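Local coordinates for F5/8 type C domain protein (PDB 4ZRX), which probably hydrolyses alpha-L-fucosidic bonds in glycans, as a putative alpha-L-fucosidase that combines a TIM-barrel catalytic domain with an F5/8 type C domain, at residues A241-P246 with E275-L280; G247-S252 with E279-P284. All coordinates share one frame; numbering follows the deposited sequence.

In the fold
Residues 241-246 run directly into 247-252, and after helices 252-259 and 271-274 the chain returns through 275-280 and 279-284. The first segments of contact 1 and contact 2 are therefore consecutive and their second segments overlap, with centres about 7 Å apart and with Glu-279 and Leu-280 common to both. The junction is strand 279-290, which short strand 241-242 joins antiparallel; a probable hydrogen bond from Thr-242 N to Phe-281 O (2.9 Å) ties the two contacts together. Both belong to the alpha-L-fucosidase part of the chain, where they join strand 241-242 and the loop that leads into helix 252-259 to the mixed sheet of the probable catalytic domain.

Contact 1 of 2, residues A241-P246 with E275-L280; sequences ATVLTP and EKATEL
Val-243 and Leu-280 bring their CA atoms to 5.1 Å where short strand 241-242, antiparallel to strand 279-290, gives way to a loop. Leu-280 has the largest share of the buried surface. Its CG stands anti to the backbone N (chi1 -157°), which swings the isobutyl fork over the backbone of Thr-242. From there the two methyls part: CD1 lies against Val-243 CG1 at 3.6 Å, while CD2 meets Ala-241 CB at 3.9 Å. Val-243 CG1 also touches Ala-277 CB, so this one methyl bridges two apolar groups of 275-280, and Leu-259 and Leu-274 add to the cluster. An alanine here in place of Leu-280 would lack CG and both methyls and would probably leave Ala-241 CB, Val-243 CG1 and the Thr-242 carbonyl without their apolar cover. Water joins the polar atoms: one molecule donates to Val-243 O and to Glu-279 O, 2.8 Å from each, and a second donates to Thr-245 OG1 and Glu-279 OE2, 2.7 Å from each. That carboxylate is also bonded to His-11 NE2 through OE1 and salt-bridged to Arg-251 through OE2. Thr-242 OG1 accepts from Leu-244 N (3.0 Å, nearly straight at 169°) and also pairs with Leu-268 O. The short strand thus packs on the start of strand 279-290, in the curled sheet of a TIM-barrel family domain, and an ST turn at Thr-242 leads the chain away from it.

Contact 2 of 2, residues G247-S252 with E279-P284; sequences GIYARS and ELFWYP
Arg-251 grips the Glu-279 carboxylate side-on, with one nitrogen to each oxygen. NE donates to the syn lone pair of OE2 at 2.7 Å, almost straight (168°) and in the guanidinium plane. NH2 reaches OE1 at 2.8 Å, also from the syn side but tilted out of both planes, a bond bent to 153°. The Arg-251 chain runs extended from CG to NE, delivering the group edge-on to the acid, whose plane is turned from it by 25°. OE1 has a further partner in His-11 NE2, so the carboxylate is shared between Arg-251 and His-11. Tyr-249 CD2 lies over one face of the guanidinium, while NH2 comes up to the edge of the Phe-281 ring. The two rings touch obliquely, Tyr-249 CE2 on Phe-281 CE1 at 3.7 Å, and the phenol OH is hydrogen-bonded to Asp-222 OD2. Within the turn from Tyr-249 to Ser-252, a type I beta turn, Tyr-249 O takes two bonds: Ser-252 N at 3.0 Å and Ser-252 OG at 2.9 Å. At the start of the loop, Gly-247 N donates to a water at 2.8 Å that is also bonded to Tyr-283 OH; that hydroxyl has weak hydrogen bonds to Ile-219 O and Gly-221 O. The loop, which leads into helix 252-259, stands off strand 279-290, its nearest CA atoms (Gly-247 and Tyr-283) 11.2 Å apart, and is joined to it through side chains and a water; strand 11-13 pairs antiparallel with the same strand and supplies His-11, whose ring meets Phe-281.

Contact 1 of 2, residues A241-P246 with E275-L280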
loop_
_atom_site.group_PDB
_atom_site.type_symbol
_atom_site.label_atom_id
_atom_site.label_comp_id
_atom_site.label_asym_id
_atom_site.label_seq_id
_atom_site.Cartn_x
_atom_site.Cartn_y
_atom_site.Cartn_z
ATOM N N ALA A 241 -18.990 4.957 4.772
ATOM C CA ALA A 241 -20.373 5.179 4.409
ATOM C C ALA A 241 -20.279 6.051 3.133
ATOM O O ALA A 241 -20.011 7.246 3.207
ATOM C CB ALA A 241 -21.132 5.934 5.534
ATOM N N THR A 242 -20.427 5.423 1.974
ATOM C CA THR A 242 -20.019 6.009 0.713
ATOM C C THR A 242 -21.133 5.996 -0.326
ATOM O O THR A 242 -22.045 5.119 -0.321
ATOM C CB THR A 242 -18.746 5.289 0.134
ATOM O OG1 THR A 242 -18.412 5.905 -1.099
ATOM C CG2 THR A 242 -18.953 3.770 -0.066
ATOM N N VAL A 243 -21.107 7.004 -1.180
ATOM C CA VAL A 243 -22.020 7.082 -2.326
ATOM C C VAL A 243 -21.576 6.179 -3.486
ATOM O O VAL A 243 -22.318 6.013 -4.478
ATOM C CB VAL A 243 -22.145 8.521 -2.816
ATOM C CG1 VAL A 243 -22.618 9.411 -1.731
ATOM C CG2 VAL A 243 -20.829 9.058 -3.399
ATOM N N LEU A 244 -20.333 5.667 -3.447
ATOM C CA LEU A 244 -19.839 4.823 -4.536
ATOM C C LEU A 244 -20.609 3.513 -4.598
ATOM O O LEU A 244 -20.623 2.782 -3.635
ATOM C CB LEU A 244 -18.332 4.574 -4.420
ATOM C CG LEU A 244 -17.674 3.865 -5.621
ATOM C CD1 LEU A 244 -17.614 4.694 -6.861
ATOM C CD2 LEU A 244 -16.240 3.363 -5.192
ATOM N N THR A 245 -21.196 3.209 -5.757
ATOM C CA THR A 245 -22.045 2.061 -5.914
ATOM C C THR A 245 -21.117 0.887 -6.254
ATOM O O THR A 245 -20.356 0.954 -7.239
ATOM C CB THR A 245 -23.095 2.254 -7.026
ATOM O OG1 THR A 245 -23.919 3.375 -6.737
ATOM C CG2 THR A 245 -23.944 0.989 -7.139
ATOM N N PRO A 246 -21.203 -0.207 -5.494
ATOM C CA PRO A 246 -20.465 -1.415 -5.855
ATOM C C PRO A 246 -20.620 -1.794 -7.301
ATOM O O PRO A 246 -21.749 -1.794 -7.834
ATOM C CB PRO A 246 -21.035 -2.481 -4.913
ATOM C CG PRO A 246 -21.310 -1.710 -3.697
ATOM C CD PRO A 246 -21.854 -0.370 -4.182
ATOM N N GLU A 275 -25.756 15.223 -1.738
ATOM C CA GLU A 275 -26.828 16.010 -2.385
ATOM C C GLU A 275 -27.491 15.299 -3.548
ATOM O O GLU A 275 -28.702 15.227 -3.587
ATOM C CB GLU A 275 -26.321 17.386 -2.840
ATOM C CG GLU A 275 -25.948 18.352 -1.662
ATOM C CD GLU A 275 -27.138 19.073 -1.031
ATOM O OE1 GLU A 275 -28.309 18.778 -1.388
ATOM O OE2 GLU A 275 -26.909 19.943 -0.159
ATOM N N LYS A 276 -26.725 14.743 -4.476
ATOM C CA LYS A 276 -27.360 14.030 -5.574
ATOM C C LYS A 276 -27.447 12.531 -5.362
ATOM O O LYS A 276 -28.008 11.849 -6.211
ATOM C CB LYS A 276 -26.774 14.433 -6.930
ATOM C CG LYS A 276 -27.389 15.776 -7.428
ATOM C CD LYS A 276 -26.873 16.230 -8.772
ATOM C CE LYS A 276 -25.445 16.753 -8.650
ATOM N NZ LYS A 276 -24.960 17.239 -9.982
ATOM N N ALA A 277 -26.996 12.015 -4.213
ATOM C CA ALA A 277 -27.087 10.586 -3.973
ATOM C C ALA A 277 -28.490 10.177 -3.588
ATOM O O ALA A 277 -29.177 10.919 -2.893
ATOM C CB ALA A 277 -26.116 10.171 -2.863
ATOM N N THR A 278 -28.923 9.000 -4.022
ATOM C CA THR A 278 -30.236 8.471 -3.586
ATOM C C THR A 278 -30.076 7.262 -2.666
ATOM O O THR A 278 -31.075 6.686 -2.236
ATOM C CB THR A 278 -31.085 8.008 -4.813
ATOM O OG1 THR A 278 -30.345 7.011 -5.531
ATOM C CG2 THR A 278 -31.412 9.177 -5.728
ATOM N N GLU A 279 -28.831 6.822 -2.423
ATOM C CA GLU A 279 -28.599 5.700 -1.552
ATOM C C GLU A 279 -27.161 5.740 -1.070
ATOM O O GLU A 279 -26.369 6.523 -1.565
ATOM C CB GLU A 279 -28.920 4.384 -2.245
ATOM C CG GLU A 279 -28.220 4.142 -3.573
ATOM C CD GLU A 279 -28.669 2.883 -4.271
ATOM O OE1 GLU A 279 -29.149 1.909 -3.617
ATOM O OE2 GLU A 279 -28.468 2.816 -5.501
ATOM N N LEU A 280 -26.875 4.931 -0.059
ATOM C CA LEU A 280 -25.584 4.946 0.571
ATOM C C LEU A 280 -25.230 3.545 0.995
ATOM O O LEU A 280 -26.096 2.740 1.355
ATOM C CB LEU A 280 -25.531 5.951 1.729
ATOM C CG LEU A 280 -24.148 6.498 2.151
ATOM C CD1 LEU A 280 -23.679 7.526 1.130
ATOM C CD2 LEU A 280 -24.261 7.193 3.539
HETATM O O HOH W 1 -25.059 6.567 -4.050
HETATM O O HOH W 2 -26.545 3.749 -7.221
#

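Contact 2 of 2, residues G247-S252 with E279-P284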
loop_
_atom_site.group_PDB
_atom_site.type_symbol
_atom_site.label_atom_id
_atom_site.label_comp_id
_atom_site.label_asym_id
_atom_site.label_seq_id
_atom_site.Cartn_x
_atom_site.Cartn_y
_atom_site.Cartn_z
ATOM N N GLY A 247 -19.494 -2.117 -7.935
ATOM C CA GLY A 247 -19.451 -2.372 -9.371
ATOM C C GLY A 247 -20.279 -3.565 -9.825
ATOM O O GLY A 247 -20.621 -3.688 -11.004
ATOM N N ILE A 248 -20.596 -4.463 -8.898
ATOM C CA ILE A 248 -21.355 -5.644 -9.227
ATOM C C ILE A 248 -22.842 -5.371 -9.485
ATOM O O ILE A 248 -23.540 -6.277 -9.931
ATOM C CB ILE A 248 -21.230 -6.732 -8.171
ATOM C CG1 ILE A 248 -21.648 -6.220 -6.781
ATOM C CG2 ILE A 248 -19.802 -7.308 -8.207
ATOM C CD1 ILE A 248 -22.014 -7.308 -5.879
ATOM N N TYR A 249 -23.316 -4.176 -9.147
ATOM C CA TYR A 249 -24.713 -3.863 -9.309
ATOM C C TYR A 249 -24.893 -3.315 -10.706
ATOM O O TYR A 249 -24.087 -2.530 -11.187
ATOM C CB TYR A 249 -25.165 -2.812 -8.306
ATOM C CG TYR A 249 -25.067 -3.197 -6.858
ATOM C CD1 TYR A 249 -24.927 -4.523 -6.435
ATOM C CD2 TYR A 249 -25.139 -2.228 -5.899
ATOM C CE1 TYR A 249 -24.835 -4.823 -5.063
ATOM C CE2 TYR A 249 -25.062 -2.524 -4.577
ATOM C CZ TYR A 249 -24.914 -3.799 -4.156
ATOM O OH TYR A 249 -24.884 -4.030 -2.813
ATOM N N ALA A 250 -25.977 -3.727 -11.369
ATOM C CA ALA A 250 -26.193 -3.298 -12.741
ATOM C C ALA A 250 -26.264 -1.765 -12.848
ATOM O O ALA A 250 -25.793 -1.180 -13.807
ATOM C CB ALA A 250 -27.516 -3.901 -13.254
ATOM N N ARG A 251 -26.872 -1.113 -11.867
ATOM C CA ARG A 251 -26.957 0.372 -11.861
ATOM C C ARG A 251 -25.653 1.154 -11.599
ATOM O O ARG A 251 -25.608 2.375 -11.740
ATOM C CB ARG A 251 -27.969 0.790 -10.821
ATOM C CG ARG A 251 -27.571 0.517 -9.362
ATOM C CD ARG A 251 -28.820 0.685 -8.501
ATOM N NE ARG A 251 -28.616 0.623 -7.058
ATOM C CZ ARG A 251 -28.591 -0.484 -6.342
ATOM N NH1 ARG A 251 -28.659 -1.674 -6.921
ATOM N NH2 ARG A 251 -28.489 -0.420 -5.034
ATOM N N SER A 252 -24.603 0.471 -11.185
ATOM C CA SER A 252 -23.393 1.161 -10.783
ATOM C C SER A 252 -22.793 2.061 -11.834
ATOM O O SER A 252 -22.415 3.150 -11.515
ATOM C CB SER A 252 -22.316 0.193 -10.247
ATOM O OG SER A 252 -21.859 -0.693 -11.233
ATOM N N GLU A 279 -28.831 6.822 -2.423
ATOM C CA GLU A 279 -28.599 5.700 -1.552
ATOM C C GLU A 279 -27.161 5.740 -1.070
ATOM O O GLU A 279 -26.369 6.523 -1.565
ATOM C CB GLU A 279 -28.920 4.384 -2.245
ATOM C CG GLU A 279 -28.220 4.142 -3.573
ATOM C CD GLU A 279 -28.669 2.883 -4.271
ATOM O OE1 GLU A 279 -29.149 1.909 -3.617
ATOM O OE2 GLU A 279 -28.468 2.816 -5.501
ATOM N N LEU A 280 -26.875 4.931 -0.059
ATOM C CA LEU A 280 -25.584 4.946 0.571
ATOM C C LEU A 280 -25.230 3.545 0.995
ATOM O O LEU A 280 -26.096 2.740 1.355
ATOM C CB LEU A 280 -25.531 5.951 1.729
ATOM C CG LEU A 280 -24.148 6.498 2.151
ATOM C CD1 LEU A 280 -23.679 7.526 1.130
ATOM C CD2 LEU A 280 -24.261 7.193 3.539
ATOM N N PHE A 281 -23.929 3.259 0.922
ATOM C CA PHE A 281 -23.435 1.914 1.111
ATOM C C PHE A 281 -22.380 1.876 2.194
ATOM O O PHE A 281 -21.503 2.731 2.186
ATOM C CB PHE A 281 -22.835 1.348 -0.196
ATOM C CG PHE A 281 -23.727 1.457 -1.379
ATOM C CD1 PHE A 281 -24.660 0.488 -1.660
ATOM C CD2 PHE A 281 -23.643 2.548 -2.217
ATOM C CE1 PHE A 281 -25.513 0.634 -2.758
ATOM C CE2 PHE A 281 -24.476 2.698 -3.289
ATOM C CZ PHE A 281 -25.410 1.738 -3.553
ATOM N N TRP A 282 -22.403 0.851 3.076
ATOM C CA TRP A 282 -21.230 0.596 3.929
ATOM C C TRP A 282 -20.307 -0.264 3.064
ATOM O O TRP A 282 -20.577 -1.456 2.736
ATOM C CB TRP A 282 -21.554 -0.100 5.265
ATOM C CG TRP A 282 -20.308 -0.096 6.119
ATOM C CD1 TRP A 282 -19.326 -1.003 6.118
ATOM C CD2 TRP A 282 -19.882 0.946 7.011
ATOM N NE1 TRP A 282 -18.289 -0.602 6.895
ATOM C CE2 TRP A 282 -18.619 0.574 7.502
ATOM C CE3 TRP A 282 -20.446 2.141 7.448
ATOM C CZ2 TRP A 282 -17.921 1.340 8.441
ATOM C CZ3 TRP A 282 -19.736 2.921 8.381
ATOM C CH2 TRP A 282 -18.485 2.490 8.869
ATOM N N TYR A 283 -19.201 0.336 2.635
ATOM C CA TYR A 283 -18.364 -0.273 1.568
ATOM C C TYR A 283 -16.978 0.227 1.848
ATOM O O TYR A 283 -16.549 1.218 1.295
ATOM C CB TYR A 283 -18.926 0.159 0.235
ATOM C CG TYR A 283 -18.396 -0.503 -1.023
ATOM C CD1 TYR A 283 -18.076 -1.877 -1.057
ATOM C CD2 TYR A 283 -18.327 0.213 -2.215
ATOM C CE1 TYR A 283 -17.595 -2.481 -2.199
ATOM C CE2 TYR A 283 -17.834 -0.412 -3.395
ATOM C CZ TYR A 283 -17.515 -1.761 -3.377
ATOM O OH TYR A 283 -17.109 -2.394 -4.554
ATOM N N PRO A 284 -16.269 -0.460 2.735
ATOM C CA PRO A 284 -15.053 0.080 3.286
ATOM C C PRO A 284 -13.816 -0.252 2.496
ATOM O O PRO A 284 -13.740 -1.279 1.879
ATOM C CB PRO A 284 -14.979 -0.582 4.664
ATOM C CG PRO A 284 -15.576 -1.934 4.440
ATOM C CD PRO A 284 -16.739 -1.626 3.533
HETATM O O HOH W 3 -16.705 -2.522 -7.541
#